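Local coordinates for GGDEF and EAL domain-containing protein (Vibrio cholerae O1 str. 2010EL-1786, PDB 6PWK), which binds the second messenger c-di-GMP and probably acts as a receptor that controls large adhesins and biofilm formation in Vibrio cholerae, at residues A[330-336]-A[351-357]; A[267-273]-A[300-304]. All coordinates share one frame; numbering follows the deposited sequence.

Contact 1 (A[330-336]-A[351-357]). With MG (magnesium ion), chain E; C2E (9,9'-[(2R,3R,3aS,5S,7aR,9R,10R,10aS,12S,14aR)-3,5,10,12-tetrahydroxy-5,12-dioxidooctahydro-2H,7H-difuro[3,2-d:3',2'-j][1,3,7,9,2,8]tetraoxadiphosphacyclododecine-2,9-diyl]bis(2-amino-1,9-dihydro-6H-purin-6-one)), chain C.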
ATOM      1  N   ASP A 330     -12.075  -9.634  23.057  1.00 55.59           N
ATOM      2  CA  ASP A 330     -12.052  -8.197  23.287  1.00 59.27           C
ATOM      3  C   ASP A 330     -10.644  -7.679  23.017  1.00 59.53           C
ATOM      4  O   ASP A 330      -9.732  -8.443  22.688  1.00 60.65           O
ATOM      5  CB  ASP A 330     -12.518  -7.861  24.707  1.00 70.53           C
ATOM      6  CG  ASP A 330     -13.248  -6.535  24.778  1.00 78.43           C
ATOM      7  OD1 ASP A 330     -13.033  -5.690  23.884  1.00 73.20           O
ATOM      8  OD2 ASP A 330     -14.036  -6.339  25.728  1.00 84.56           O
ATOM      9  N   PHE A 331     -10.471  -6.365  23.163  1.00 49.51           N
ATOM     10  CA  PHE A 331      -9.217  -5.723  22.798  1.00 56.22           C
ATOM     11  C   PHE A 331      -8.952  -4.535  23.713  1.00 50.34           C
ATOM     12  O   PHE A 331      -9.857  -4.012  24.368  1.00 50.54           O
ATOM     13  CB  PHE A 331      -9.228  -5.268  21.332  1.00 53.61           C
ATOM     14  CG  PHE A 331     -10.272  -4.228  21.029  1.00 53.49           C
ATOM     15  CD1 PHE A 331      -9.976  -2.877  21.121  1.00 51.93           C
ATOM     16  CD2 PHE A 331     -11.551  -4.604  20.655  1.00 56.29           C
ATOM     17  CE1 PHE A 331     -10.936  -1.921  20.847  1.00 57.43           C
ATOM     18  CE2 PHE A 331     -12.514  -3.653  20.378  1.00 61.30           C
ATOM     19  CZ  PHE A 331     -12.207  -2.310  20.474  1.00 61.76           C
ATOM     20  N   GLY A 332      -7.687  -4.107  23.735  1.00 50.10           N
ATOM     21  CA  GLY A 332      -7.272  -2.941  24.487  1.00 49.99           C
ATOM     22  C   GLY A 332      -6.208  -2.164  23.735  1.00 53.29           C
ATOM     23  O   GLY A 332      -5.787  -2.553  22.644  1.00 50.61           O
ATOM     24  N   VAL A 333      -5.782  -1.057  24.341  1.00 57.23           N
ATOM     25  CA  VAL A 333      -4.792  -0.156  23.757  1.00 64.88           C
ATOM     26  C   VAL A 333      -3.487  -0.305  24.526  1.00 66.73           C
ATOM     27  O   VAL A 333      -3.490  -0.422  25.757  1.00 58.38           O
ATOM     28  CB  VAL A 333      -5.284   1.304  23.772  1.00 67.32           C
ATOM     29  CG1 VAL A 333      -4.315   2.201  23.010  1.00 61.07           C
ATOM     30  CG2 VAL A 333      -6.682   1.392  23.181  1.00 48.20           C
ATOM     31  N   ASP A 334      -2.368  -0.298  23.801  1.00 68.50           N
ATOM     32  CA  ASP A 334      -1.073  -0.631  24.384  1.00 73.01           C
ATOM     33  C   ASP A 334      -0.230   0.595  24.727  1.00 79.13           C
ATOM     34  O   ASP A 334       0.278   0.701  25.847  1.00 93.88           O
ATOM     35  CB  ASP A 334      -0.299  -1.553  23.433  1.00 69.49           C
ATOM     36  CG  ASP A 334       0.733  -2.403  24.153  1.00 73.85           C
ATOM     37  OD1 ASP A 334       0.880  -2.255  25.385  1.00 74.27           O
ATOM     38  OD2 ASP A 334       1.395  -3.227  23.486  1.00 78.51           O
ATOM     39  N   ASN A 335      -0.048   1.517  23.784  1.00 66.06           N
ATOM     40  CA  ASN A 335       0.730   2.733  24.015  1.00 65.60           C
ATOM     41  C   ASN A 335      -0.162   3.916  24.361  1.00 69.21           C
ATOM     42  O   ASN A 335       0.032   5.024  23.849  1.00 70.10           O
ATOM     43  CB  ASN A 335       1.595   3.054  22.801  1.00 70.95           C
ATOM     44  CG  ASN A 335       2.786   2.130  22.674  1.00 75.66           C
ATOM     45  OD1 ASN A 335       3.286   1.604  23.667  1.00 82.80           O
ATOM     46  ND2 ASN A 335       3.253   1.928  21.446  1.00 78.39           N
ATOM     47  N   TYR A 336      -1.141   3.704  25.238  1.00 66.97           N
ATOM     48  CA  TYR A 336      -2.143   4.722  25.517  1.00 69.77           C
ATOM     49  C   TYR A 336      -1.510   5.985  26.085  1.00 73.33           C
ATOM     50  O   TYR A 336      -0.749   5.934  27.055  1.00 73.16           O
ATOM     51  CB  TYR A 336      -3.185   4.177  26.491  1.00 67.33           C
ATOM     52  CG  TYR A 336      -4.222   5.197  26.878  1.00 74.09           C
ATOM     53  CD1 TYR A 336      -5.012   5.796  25.912  1.00 74.10           C
ATOM     54  CD2 TYR A 336      -4.412   5.561  28.203  1.00 89.46           C
ATOM     55  CE1 TYR A 336      -5.957   6.731  26.252  1.00 80.49           C
ATOM     56  CE2 TYR A 336      -5.365   6.500  28.555  1.00 92.47           C
ATOM     57  CZ  TYR A 336      -6.137   7.079  27.570  1.00 86.27           C
ATOM     58  OH  TYR A 336      -7.093   8.014  27.896  1.00 80.00           O
ATOM     59  N   PRO A 351     -12.512   0.721  23.873  1.00 76.24           N
ATOM     60  CA  PRO A 351     -11.713  -0.458  24.229  1.00 72.30           C
ATOM     61  C   PRO A 351     -12.074  -0.963  25.615  1.00 67.56           C
ATOM     62  O   PRO A 351     -12.581  -0.230  26.467  1.00 67.91           O
ATOM     63  CB  PRO A 351     -10.274   0.056  24.177  1.00 74.21           C
ATOM     64  CG  PRO A 351     -10.388   1.513  24.453  1.00 77.21           C
ATOM     65  CD  PRO A 351     -11.690   1.949  23.834  1.00 78.54           C
ATOM     66  N   LYS A 352     -11.804  -2.253  25.831  1.00 61.23           N
ATOM     67  CA  LYS A 352     -12.057  -2.844  27.141  1.00 68.25           C
ATOM     68  C   LYS A 352     -11.137  -2.248  28.200  1.00 71.47           C
ATOM     69  O   LYS A 352     -11.547  -2.058  29.351  1.00 82.82           O
ATOM     70  CB  LYS A 352     -11.886  -4.363  27.078  1.00 68.76           C
ATOM     71  CG  LYS A 352     -12.228  -5.085  28.373  1.00 70.19           C
ATOM     72  CD  LYS A 352     -12.075  -6.591  28.223  1.00 73.87           C
ATOM     73  CE  LYS A 352     -12.648  -7.327  29.422  1.00 77.66           C
ATOM     74  NZ  LYS A 352     -12.625  -8.804  29.233  1.00 77.09           N
ATOM     75  N   TYR A 353      -9.898  -1.942  27.827  1.00 61.06           N
ATOM     76  CA  TYR A 353      -8.941  -1.360  28.753  1.00 65.47           C
ATOM     77  C   TYR A 353      -8.003  -0.439  27.989  1.00 62.76           C
ATOM     78  O   TYR A 353      -7.970  -0.430  26.756  1.00 65.15           O
ATOM     79  CB  TYR A 353      -8.145  -2.438  29.493  1.00 61.92           C
ATOM     80  CG  TYR A 353      -7.270  -3.283  28.594  1.00 51.06           C
ATOM     81  CD1 TYR A 353      -5.957  -2.918  28.325  1.00 57.58           C
ATOM     82  CD2 TYR A 353      -7.756  -4.450  28.020  1.00 55.46           C
ATOM     83  CE1 TYR A 353      -5.154  -3.687  27.503  1.00 61.35           C
ATOM     84  CE2 TYR A 353      -6.960  -5.227  27.198  1.00 62.35           C
ATOM     85  CZ  TYR A 353      -5.660  -4.842  26.945  1.00 63.27           C
ATOM     86  OH  TYR A 353      -4.864  -5.612  26.129  1.00 71.13           O
ATOM     87  N   VAL A 354      -7.234   0.338  28.744  1.00 72.36           N
ATOM     88  CA  VAL A 354      -6.154   1.152  28.201  1.00 69.77           C
ATOM     89  C   VAL A 354      -4.923   0.923  29.066  1.00 61.06           C
ATOM     90  O   VAL A 354      -4.964   1.138  30.283  1.00 70.27           O
ATOM     91  CB  VAL A 354      -6.519   2.647  28.138  1.00 62.43           C
ATOM     92  CG1 VAL A 354      -7.505   2.902  27.009  1.00 54.14           C
ATOM     93  CG2 VAL A 354      -7.106   3.125  29.460  1.00 65.70           C
ATOM     94  N   LYS A 355      -3.843   0.455  28.449  1.00 62.14           N
ATOM     95  CA  LYS A 355      -2.570   0.271  29.131  1.00 58.30           C
ATOM     96  C   LYS A 355      -1.711   1.499  28.861  1.00 54.44           C
ATOM     97  O   LYS A 355      -1.378   1.782  27.707  1.00 56.03           O
ATOM     98  CB  LYS A 355      -1.874  -1.006  28.662  1.00 53.40           C
ATOM     99  CG  LYS A 355      -0.768  -1.486  29.588  1.00 57.50           C
ATOM    100  CD  LYS A 355      -0.388  -2.930  29.293  1.00 52.84           C
ATOM    101  CE  LYS A 355      -1.572  -3.864  29.491  1.00 53.35           C
ATOM    102  NZ  LYS A 355      -1.197  -5.294  29.303  1.00 51.39           N
ATOM    103  N   LEU A 356      -1.373   2.230  29.921  1.00 60.27           N
ATOM    104  CA  LEU A 356      -0.694   3.509  29.772  1.00 58.13           C
ATOM    105  C   LEU A 356       0.651   3.346  29.075  1.00 68.12           C
ATOM    106  O   LEU A 356       1.298   2.299  29.155  1.00 71.24           O
ATOM    107  CB  LEU A 356      -0.487   4.163  31.137  1.00 64.04           C
ATOM    108  CG  LEU A 356      -1.723   4.738  31.827  1.00 70.59           C
ATOM    109  CD1 LEU A 356      -1.394   5.130  33.259  1.00 72.53           C
ATOM    110  CD2 LEU A 356      -2.246   5.933  31.052  1.00 69.57           C
ATOM    111  N   ASP A 357       1.059   4.399  28.372  1.00 69.01           N
ATOM    112  CA  ASP A 357       2.409   4.466  27.831  1.00 61.86           C
ATOM    113  C   ASP A 357       3.414   4.366  28.971  1.00 61.12           C
ATOM    114  O   ASP A 357       3.291   5.059  29.985  1.00 59.67           O
ATOM    115  CB  ASP A 357       2.595   5.772  27.054  1.00 58.43           C
ATOM    116  CG  ASP A 357       3.920   5.838  26.312  1.00 67.60           C
ATOM    117  OD1 ASP A 357       4.735   4.899  26.435  1.00 74.52           O
ATOM    118  OD2 ASP A 357       4.144   6.837  25.595  1.00 73.84           O
TER
HETATM  119 MG    MG E 703       1.725  -4.529  25.317  1.00 45.01          MG
HETATM  120  P1  C2E C 701       5.274  -4.022  25.439  1.00 81.95           P
HETATM  121  O2P C2E C 701       3.819  -4.136  25.070  1.00 58.71           O
HETATM  122  O1P C2E C 701       5.409  -2.666  26.072  1.00 47.07           O
HETATM  123  O5' C2E C 701       5.685  -5.076  26.622  1.00 75.93           O
HETATM  124  C5' C2E C 701       6.310  -4.575  27.757  1.00 56.10           C
HETATM  125  C4' C2E C 701       7.837  -4.773  27.548  1.00 61.16           C
HETATM  126  O4' C2E C 701       8.503  -4.231  28.524  1.00 62.54           O
HETATM  127  C3' C2E C 701       8.216  -6.263  27.633  1.00 57.48           C
HETATM  128  O3' C2E C 701       9.462  -6.374  27.140  1.00 55.52           O
HETATM  129  C2' C2E C 701       8.283  -6.452  29.156  1.00 54.65           C
HETATM  130  O2' C2E C 701       9.035  -7.695  29.486  1.00 46.82           O
HETATM  131  C1' C2E C 701       9.036  -5.433  29.459  1.00 59.59           C
HETATM  132  N9  C2E C 701       9.034  -4.875  30.787  1.00 66.00           N
HETATM  133  C8  C2E C 701       7.909  -5.458  31.268  1.00 64.72           C
HETATM  134  N7  C2E C 701       7.755  -5.015  32.542  1.00 60.04           N
HETATM  135  C5  C2E C 701       8.747  -4.178  32.827  1.00 61.91           C
HETATM  136  C6  C2E C 701       9.132  -3.352  34.067  1.00 68.29           C
HETATM  137  O6  C2E C 701       8.489  -3.384  35.062  1.00 76.06           O
HETATM  138  N1  C2E C 701      10.299  -2.525  34.035  1.00 64.73           N
HETATM  139  C2  C2E C 701      11.128  -2.439  32.860  1.00 68.89           C
HETATM  140  N2  C2E C 701      12.327  -1.611  32.772  1.00 69.33           N
HETATM  141  N3  C2E C 701      10.733  -3.229  31.706  1.00 70.28           N
HETATM  142  C4  C2E C 701       9.526  -4.094  31.729  1.00 64.85           C
HETATM  143  P11 C2E C 701       9.591  -7.551  25.978  1.00 64.06           P
HETATM  144  O21 C2E C 701       9.420  -8.985  26.402  1.00 63.23           O
HETATM  145  O11 C2E C 701      10.999  -7.459  25.444  1.00 49.51           O
HETATM  146  O5A C2E C 701       8.547  -6.991  24.828  1.00 66.63           O
HETATM  147  C5A C2E C 701       9.056  -5.883  24.137  1.00 54.78           C
HETATM  148  C4A C2E C 701       8.132  -5.498  23.054  1.00 57.33           C
HETATM  149  O4A C2E C 701       8.125  -6.426  22.135  1.00 61.56           O
HETATM  150  C3A C2E C 701       6.558  -5.370  23.639  1.00 65.50           C
HETATM  151  O3A C2E C 701       6.302  -3.976  24.141  1.00 73.53           O
HETATM  152  C2A C2E C 701       5.828  -5.619  22.688  1.00 59.71           C
HETATM  153  O2A C2E C 701       5.518  -4.358  21.925  1.00 56.78           O
HETATM  154  C1A C2E C 701       6.676  -6.661  21.772  1.00 54.76           C
HETATM  155  N91 C2E C 701       6.310  -7.896  22.022  1.00 48.05           N
HETATM  156  C81 C2E C 701       6.668  -8.710  23.027  1.00 47.10           C
HETATM  157  N71 C2E C 701       6.015  -9.870  22.825  1.00 39.76           N
HETATM  158  C51 C2E C 701       5.278  -9.757  21.723  1.00 43.49           C
HETATM  159  C61 C2E C 701       4.344 -10.728  21.011  1.00 45.00           C
HETATM  160  O61 C2E C 701       4.196 -11.805  21.468  1.00 38.48           O
HETATM  161  N11 C2E C 701       3.658 -10.346  19.815  1.00 53.92           N
HETATM  162  C21 C2E C 701       3.847  -9.031  19.269  1.00 45.00           C
HETATM  163  N21 C2E C 701       3.149  -8.647  18.052  1.00 58.25           N
HETATM  164  N31 C2E C 701       4.745  -8.106  19.962  1.00 52.53           N
HETATM  165  C41 C2E C 701       5.458  -8.515  21.210  1.00 44.20           C

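Contact 2 (A[267-273]-A[300-304]). With MG (magnesium ion), chain E; C2E (9,9'-[(2R,3R,3aS,5S,7aR,9R,10R,10aS,12S,14aR)-3,5,10,12-tetrahydroxy-5,12-dioxidooctahydro-2H,7H-difuro[3,2-d:3',2'-j][1,3,7,9,2,8]tetraoxadiphosphacyclododecine-2,9-diyl]bis(2-amino-1,9-dihydro-6H-purin-6-one)), chain C.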
ATOM      1  N   ASP A 267      -7.246 -17.227  33.887  1.00103.59           N
ATOM      2  CA  ASP A 267      -7.415 -15.798  33.693  1.00101.59           C
ATOM      3  C   ASP A 267      -7.240 -15.418  32.229  1.00 86.18           C
ATOM      4  O   ASP A 267      -6.632 -16.159  31.451  1.00 81.24           O
ATOM      5  CB  ASP A 267      -6.407 -15.030  34.556  1.00104.22           C
ATOM      6  CG  ASP A 267      -6.673 -15.188  36.041  1.00102.53           C
ATOM      7  OD1 ASP A 267      -7.830 -14.979  36.462  1.00 99.87           O
ATOM      8  OD2 ASP A 267      -5.727 -15.527  36.783  1.00102.86           O
ATOM      9  N   PRO A 268      -7.775 -14.268  31.814  1.00 75.92           N
ATOM     10  CA  PRO A 268      -7.586 -13.832  30.427  1.00 70.21           C
ATOM     11  C   PRO A 268      -6.119 -13.577  30.118  1.00 67.18           C
ATOM     12  O   PRO A 268      -5.324 -13.237  30.996  1.00 65.82           O
ATOM     13  CB  PRO A 268      -8.407 -12.538  30.344  1.00 71.14           C
ATOM     14  CG  PRO A 268      -9.386 -12.631  31.462  1.00 71.30           C
ATOM     15  CD  PRO A 268      -8.675 -13.367  32.556  1.00 70.50           C
ATOM     16  N   LEU A 269      -5.768 -13.750  28.849  1.00 62.53           N
ATOM     17  CA  LEU A 269      -4.412 -13.533  28.367  1.00 60.93           C
ATOM     18  C   LEU A 269      -4.410 -12.392  27.360  1.00 62.65           C
ATOM     19  O   LEU A 269      -5.253 -12.353  26.457  1.00 68.54           O
ATOM     20  CB  LEU A 269      -3.843 -14.805  27.735  1.00 52.02           C
ATOM     21  CG  LEU A 269      -3.654 -15.990  28.679  1.00 61.18           C
ATOM     22  CD1 LEU A 269      -3.048 -17.162  27.930  1.00 68.10           C
ATOM     23  CD2 LEU A 269      -2.783 -15.594  29.862  1.00 49.87           C
ATOM     24  N   ALA A 270      -3.464 -11.471  27.517  1.00 52.68           N
ATOM     25  CA  ALA A 270      -3.334 -10.316  26.638  1.00 52.78           C
ATOM     26  C   ALA A 270      -2.258 -10.601  25.599  1.00 56.79           C
ATOM     27  O   ALA A 270      -1.084 -10.770  25.946  1.00 63.43           O
ATOM     28  CB  ALA A 270      -2.996  -9.058  27.437  1.00 43.76           C
ATOM     29  N   ILE A 271      -2.658 -10.651  24.331  1.00 55.14           N
ATOM     30  CA  ILE A 271      -1.753 -10.940  23.223  1.00 47.90           C
ATOM     31  C   ILE A 271      -1.441  -9.636  22.503  1.00 50.83           C
ATOM     32  O   ILE A 271      -2.354  -8.926  22.064  1.00 52.49           O
ATOM     33  CB  ILE A 271      -2.359 -11.965  22.253  1.00 43.11           C
ATOM     34  CG1 ILE A 271      -2.768 -13.237  22.997  1.00 45.38           C
ATOM     35  CG2 ILE A 271      -1.373 -12.289  21.142  1.00 43.52           C
ATOM     36  CD1 ILE A 271      -3.396 -14.278  22.098  1.00 51.44           C
ATOM     37  N   ASN A 272      -0.153  -9.322  22.374  1.00 50.00           N
ATOM     38  CA  ASN A 272       0.258  -8.152  21.609  1.00 56.72           C
ATOM     39  C   ASN A 272       0.110  -8.415  20.114  1.00 57.70           C
ATOM     40  O   ASN A 272       0.411  -9.507  19.623  1.00 54.08           O
ATOM     41  CB  ASN A 272       1.707  -7.780  21.926  1.00 50.41           C
ATOM     42  CG  ASN A 272       1.892  -7.302  23.352  1.00 57.60           C
ATOM     43  OD1 ASN A 272       1.552  -6.167  23.687  1.00 66.30           O
ATOM     44  ND2 ASN A 272       2.446  -8.163  24.197  1.00 54.10           N
ATOM     45  N   ILE A 273      -0.356  -7.401  19.389  1.00 55.60           N
ATOM     46  CA  ILE A 273      -0.520  -7.469  17.942  1.00 53.91           C
ATOM     47  C   ILE A 273       0.247  -6.310  17.323  1.00 48.06           C
ATOM     48  O   ILE A 273       0.083  -5.159  17.741  1.00 47.44           O
ATOM     49  CB  ILE A 273      -2.004  -7.413  17.527  1.00 53.49           C
ATOM     50  CG1 ILE A 273      -2.810  -8.501  18.242  1.00 46.92           C
ATOM     51  CG2 ILE A 273      -2.140  -7.552  16.018  1.00 53.39           C
ATOM     52  CD1 ILE A 273      -2.408  -9.912  17.870  1.00 47.31           C
ATOM     53  N   LEU A 300     -11.446 -15.472  27.027  1.00 71.23           N
ATOM     54  CA  LEU A 300     -10.201 -15.359  27.774  1.00 74.38           C
ATOM     55  C   LEU A 300      -9.076 -14.742  26.949  1.00 74.91           C
ATOM     56  O   LEU A 300      -7.905 -14.855  27.328  1.00 77.60           O
ATOM     57  CB  LEU A 300      -9.775 -16.733  28.294  1.00 70.99           C
ATOM     58  CG  LEU A 300     -10.729 -17.448  29.253  1.00 71.81           C
ATOM     59  CD1 LEU A 300     -10.270 -18.877  29.496  1.00 67.01           C
ATOM     60  CD2 LEU A 300     -10.827 -16.689  30.566  1.00 81.31           C
ATOM     61  N   LEU A 301      -9.402 -14.092  25.833  1.00 71.24           N
ATOM     62  CA  LEU A 301      -8.406 -13.515  24.938  1.00 65.74           C
ATOM     63  C   LEU A 301      -8.593 -12.007  24.873  1.00 64.60           C
ATOM     64  O   LEU A 301      -9.653 -11.525  24.459  1.00 71.63           O
ATOM     65  CB  LEU A 301      -8.502 -14.122  23.536  1.00 59.64           C
ATOM     66  CG  LEU A 301      -7.974 -15.544  23.345  1.00 61.27           C
ATOM     67  CD1 LEU A 301      -8.277 -16.038  21.941  1.00 63.00           C
ATOM     68  CD2 LEU A 301      -6.483 -15.601  23.617  1.00 56.94           C
ATOM     69  N   HIS A 302      -7.564 -11.269  25.280  1.00 53.12           N
ATOM     70  CA  HIS A 302      -7.502  -9.822  25.117  1.00 57.98           C
ATOM     71  C   HIS A 302      -6.434  -9.511  24.078  1.00 60.09           C
ATOM     72  O   HIS A 302      -5.283  -9.934  24.223  1.00 59.15           O
ATOM     73  CB  HIS A 302      -7.181  -9.125  26.440  1.00 59.32           C
ATOM     74  CG  HIS A 302      -8.281  -9.203  27.453  1.00 69.35           C
ATOM     75  ND1 HIS A 302      -8.207  -8.578  28.678  1.00 68.52           N
ATOM     76  CD2 HIS A 302      -9.481  -9.829  27.422  1.00 73.37           C
ATOM     77  CE1 HIS A 302      -9.314  -8.816  29.360  1.00 72.40           C
ATOM     78  NE2 HIS A 302     -10.103  -9.574  28.619  1.00 74.66           N
ATOM     79  N   PHE A 303      -6.811  -8.782  23.033  1.00 57.03           N
ATOM     80  CA  PHE A 303      -5.883  -8.409  21.974  1.00 56.24           C
ATOM     81  C   PHE A 303      -5.366  -7.001  22.236  1.00 58.05           C
ATOM     82  O   PHE A 303      -6.138  -6.038  22.221  1.00 61.21           O
ATOM     83  CB  PHE A 303      -6.550  -8.507  20.602  1.00 50.11           C
ATOM     84  CG  PHE A 303      -6.791  -9.920  20.153  1.00 50.85           C
ATOM     85  CD1 PHE A 303      -5.776 -10.657  19.568  1.00 52.08           C
ATOM     86  CD2 PHE A 303      -8.029 -10.516  20.328  1.00 55.00           C
ATOM     87  CE1 PHE A 303      -5.991 -11.960  19.160  1.00 56.85           C
ATOM     88  CE2 PHE A 303      -8.251 -11.820  19.920  1.00 55.78           C
ATOM     89  CZ  PHE A 303      -7.231 -12.542  19.336  1.00 54.88           C
ATOM     90  N   GLU A 304      -4.063  -6.886  22.481  1.00 56.20           N
ATOM     91  CA  GLU A 304      -3.440  -5.608  22.807  1.00 53.42           C
ATOM     92  C   GLU A 304      -3.011  -4.934  21.509  1.00 53.10           C
ATOM     93  O   GLU A 304      -2.096  -5.405  20.826  1.00 54.86           O
ATOM     94  CB  GLU A 304      -2.259  -5.810  23.752  1.00 51.67           C
ATOM     95  CG  GLU A 304      -2.009  -4.630  24.674  1.00 66.05           C
ATOM     96  CD  GLU A 304      -1.435  -5.046  26.016  1.00 65.09           C
ATOM     97  OE1 GLU A 304      -0.197  -5.018  26.174  1.00 64.66           O
ATOM     98  OE2 GLU A 304      -2.225  -5.410  26.913  1.00 58.51           O
TER
HETATM   99 MG    MG E 703       1.725  -4.529  25.317  1.00 45.01          MG
HETATM  100  P1  C2E C 701       5.274  -4.022  25.439  1.00 81.95           P
HETATM  101  O2P C2E C 701       3.819  -4.136  25.070  1.00 58.71           O
HETATM  102  O1P C2E C 701       5.409  -2.666  26.072  1.00 47.07           O
HETATM  103  O5' C2E C 701       5.685  -5.076  26.622  1.00 75.93           O
HETATM  104  C5' C2E C 701       6.310  -4.575  27.757  1.00 56.10           C
HETATM  105  C4' C2E C 701       7.837  -4.773  27.548  1.00 61.16           C
HETATM  106  O4' C2E C 701       8.503  -4.231  28.524  1.00 62.54           O
HETATM  107  C3' C2E C 701       8.216  -6.263  27.633  1.00 57.48           C
HETATM  108  O3' C2E C 701       9.462  -6.374  27.140  1.00 55.52           O
HETATM  109  C2' C2E C 701       8.283  -6.452  29.156  1.00 54.65           C
HETATM  110  O2' C2E C 701       9.035  -7.695  29.486  1.00 46.82           O
HETATM  111  C1' C2E C 701       9.036  -5.433  29.459  1.00 59.59           C
HETATM  112  N9  C2E C 701       9.034  -4.875  30.787  1.00 66.00           N
HETATM  113  C8  C2E C 701       7.909  -5.458  31.268  1.00 64.72           C
HETATM  114  N7  C2E C 701       7.755  -5.015  32.542  1.00 60.04           N
HETATM  115  C5  C2E C 701       8.747  -4.178  32.827  1.00 61.91           C
HETATM  116  C6  C2E C 701       9.132  -3.352  34.067  1.00 68.29           C
HETATM  117  O6  C2E C 701       8.489  -3.384  35.062  1.00 76.06           O
HETATM  118  N1  C2E C 701      10.299  -2.525  34.035  1.00 64.73           N
HETATM  119  C2  C2E C 701      11.128  -2.439  32.860  1.00 68.89           C
HETATM  120  N2  C2E C 701      12.327  -1.611  32.772  1.00 69.33           N
HETATM  121  N3  C2E C 701      10.733  -3.229  31.706  1.00 70.28           N
HETATM  122  C4  C2E C 701       9.526  -4.094  31.729  1.00 64.85           C
HETATM  123  P11 C2E C 701       9.591  -7.551  25.978  1.00 64.06           P
HETATM  124  O21 C2E C 701       9.420  -8.985  26.402  1.00 63.23           O
HETATM  125  O11 C2E C 701      10.999  -7.459  25.444  1.00 49.51           O
HETATM  126  O5A C2E C 701       8.547  -6.991  24.828  1.00 66.63           O
HETATM  127  C5A C2E C 701       9.056  -5.883  24.137  1.00 54.78           C
HETATM  128  C4A C2E C 701       8.132  -5.498  23.054  1.00 57.33           C
HETATM  129  O4A C2E C 701       8.125  -6.426  22.135  1.00 61.56           O
HETATM  130  C3A C2E C 701       6.558  -5.370  23.639  1.00 65.50           C
HETATM  131  O3A C2E C 701       6.302  -3.976  24.141  1.00 73.53           O
HETATM  132  C2A C2E C 701       5.828  -5.619  22.688  1.00 59.71           C
HETATM  133  O2A C2E C 701       5.518  -4.358  21.925  1.00 56.78           O
HETATM  134  C1A C2E C 701       6.676  -6.661  21.772  1.00 54.76           C
HETATM  135  N91 C2E C 701       6.310  -7.896  22.022  1.00 48.05           N
HETATM  136  C81 C2E C 701       6.668  -8.710  23.027  1.00 47.10           C
HETATM  137  N71 C2E C 701       6.015  -9.870  22.825  1.00 39.76           N
HETATM  138  C51 C2E C 701       5.278  -9.757  21.723  1.00 43.49           C
HETATM  139  C61 C2E C 701       4.344 -10.728  21.011  1.00 45.00           C
HETATM  140  O61 C2E C 701       4.196 -11.805  21.468  1.00 38.48           O
HETATM  141  N11 C2E C 701       3.658 -10.346  19.815  1.00 53.92           N
HETATM  142  C21 C2E C 701       3.847  -9.031  19.269  1.00 45.00           C
HETATM  143  N21 C2E C 701       3.149  -8.647  18.052  1.00 58.25           N
HETATM  144  N31 C2E C 701       4.745  -8.106  19.962  1.00 52.53           N
HETATM  145  C41 C2E C 701       5.458  -8.515  21.210  1.00 44.20           C

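Contact 1 (A[330-336]-A[351-357])
V333 pairs with V354 but Y336 with L356, so the parallel register slips by one residue in a beta bulge, where the chain turns a corner at D334 and N335. Before the bulge, K355 N donates to V333 O at 2.9 Å. Across it, K355 O takes Y336 N at 3.1 Å. D357 N then donates to Y336 O at 2.7 Å and resumes the pairing.

D334, at the corner, grips the magnesium ion with both carboxylate oxygens, OD1 at 2.4 Å and OD2 at 2.3 Å. Phosphate oxygen O2P of c-di-GMP binds the same ion.

The Y353 ring lies flat over G332. G332 CA sits 3.4 Å above the ring plane, over its centre, in a CH-pi contact. The glycine backbone thus lies directly against the ring. Y353 OH reaches E304.

On the V333 and V354 side of the sheet, V354 CB lies over one face of the Y336 ring, displaced toward the rim, in a CH-pi contact 3.6 Å from CD2. L356 CD2 meets the same CD2 obliquely. The Y336 hydroxyl bonds to I376 O. At the start of the pair, the K352 aliphatic chain runs past the D330 carboxylate, while K352 NZ bonds to H302.

Helix 345-349 links the two strands and packs on V333 and Y336. Helix 307-312 touches F331 and V333. Strand 301-305 pairs with 330-336, and strand 386-389 with 353-356.

Contact 2 (A[267-273]-A[300-304])
L269 to N272 pairs in parallel with L301 to E304 in unbroken register, through five backbone hydrogen bonds from L269 N to L300 O at one end to I273 N to E304 O at the other. The bond from I271 N to H302 O is 2.7 Å.

N272 and E304 stand side by side and point the same way, their amide and carboxylate planes 79° apart. Both are ligands of the magnesium ion, with E304 OE1 2.2 Å from it. The E304 chain bends at chi2 (149°), and its carboxylate is turned so that OE1 meets the ion while OE2 faces K355. The salt bridge to K355 should help fix the carboxylate.

Further back on this face, P268 CB makes a CH-pi contact over one face of the H302 ring, offset toward the rim and 3.8 Å from NE2. H302 ND1 bonds to H216.

The opposite face is apolar. I271 CD1 meets L301 CD2 at 3.7 Å. I273 CD1 comes to the edge of the F303 ring, 3.8 Å from CD1. Helices 245-261 and 281-292 pack against this side.

Metal ligands at the C-terminal ends of neighbouring parallel strands are characteristic of the EAL-domain barrel. E218 and D334 join N272 and E304 at the ion that meets the c-di-GMP phosphate.

How the contacts relate
From the N terminus, contact 2 comes first: strand 269-272 is followed by helices 275-278 and 281-292, and the loop closes at 301-304. Contact 1 opens later, at 330, and closes at 351-357 after helix 345-349. The two are in series, neither nested nor crossing. Strands 301-305 and 330-336 are neighbours in the sheet, so the contacts join four consecutive parallel strands. Their centres are about 11 Å apart. They meet directly at E304, a residue of contact 2 whose carboxylate is also reached from 351-357. Both also supply ligands to the one magnesium ion, which ties the strand ends to the bound c-di-GMP.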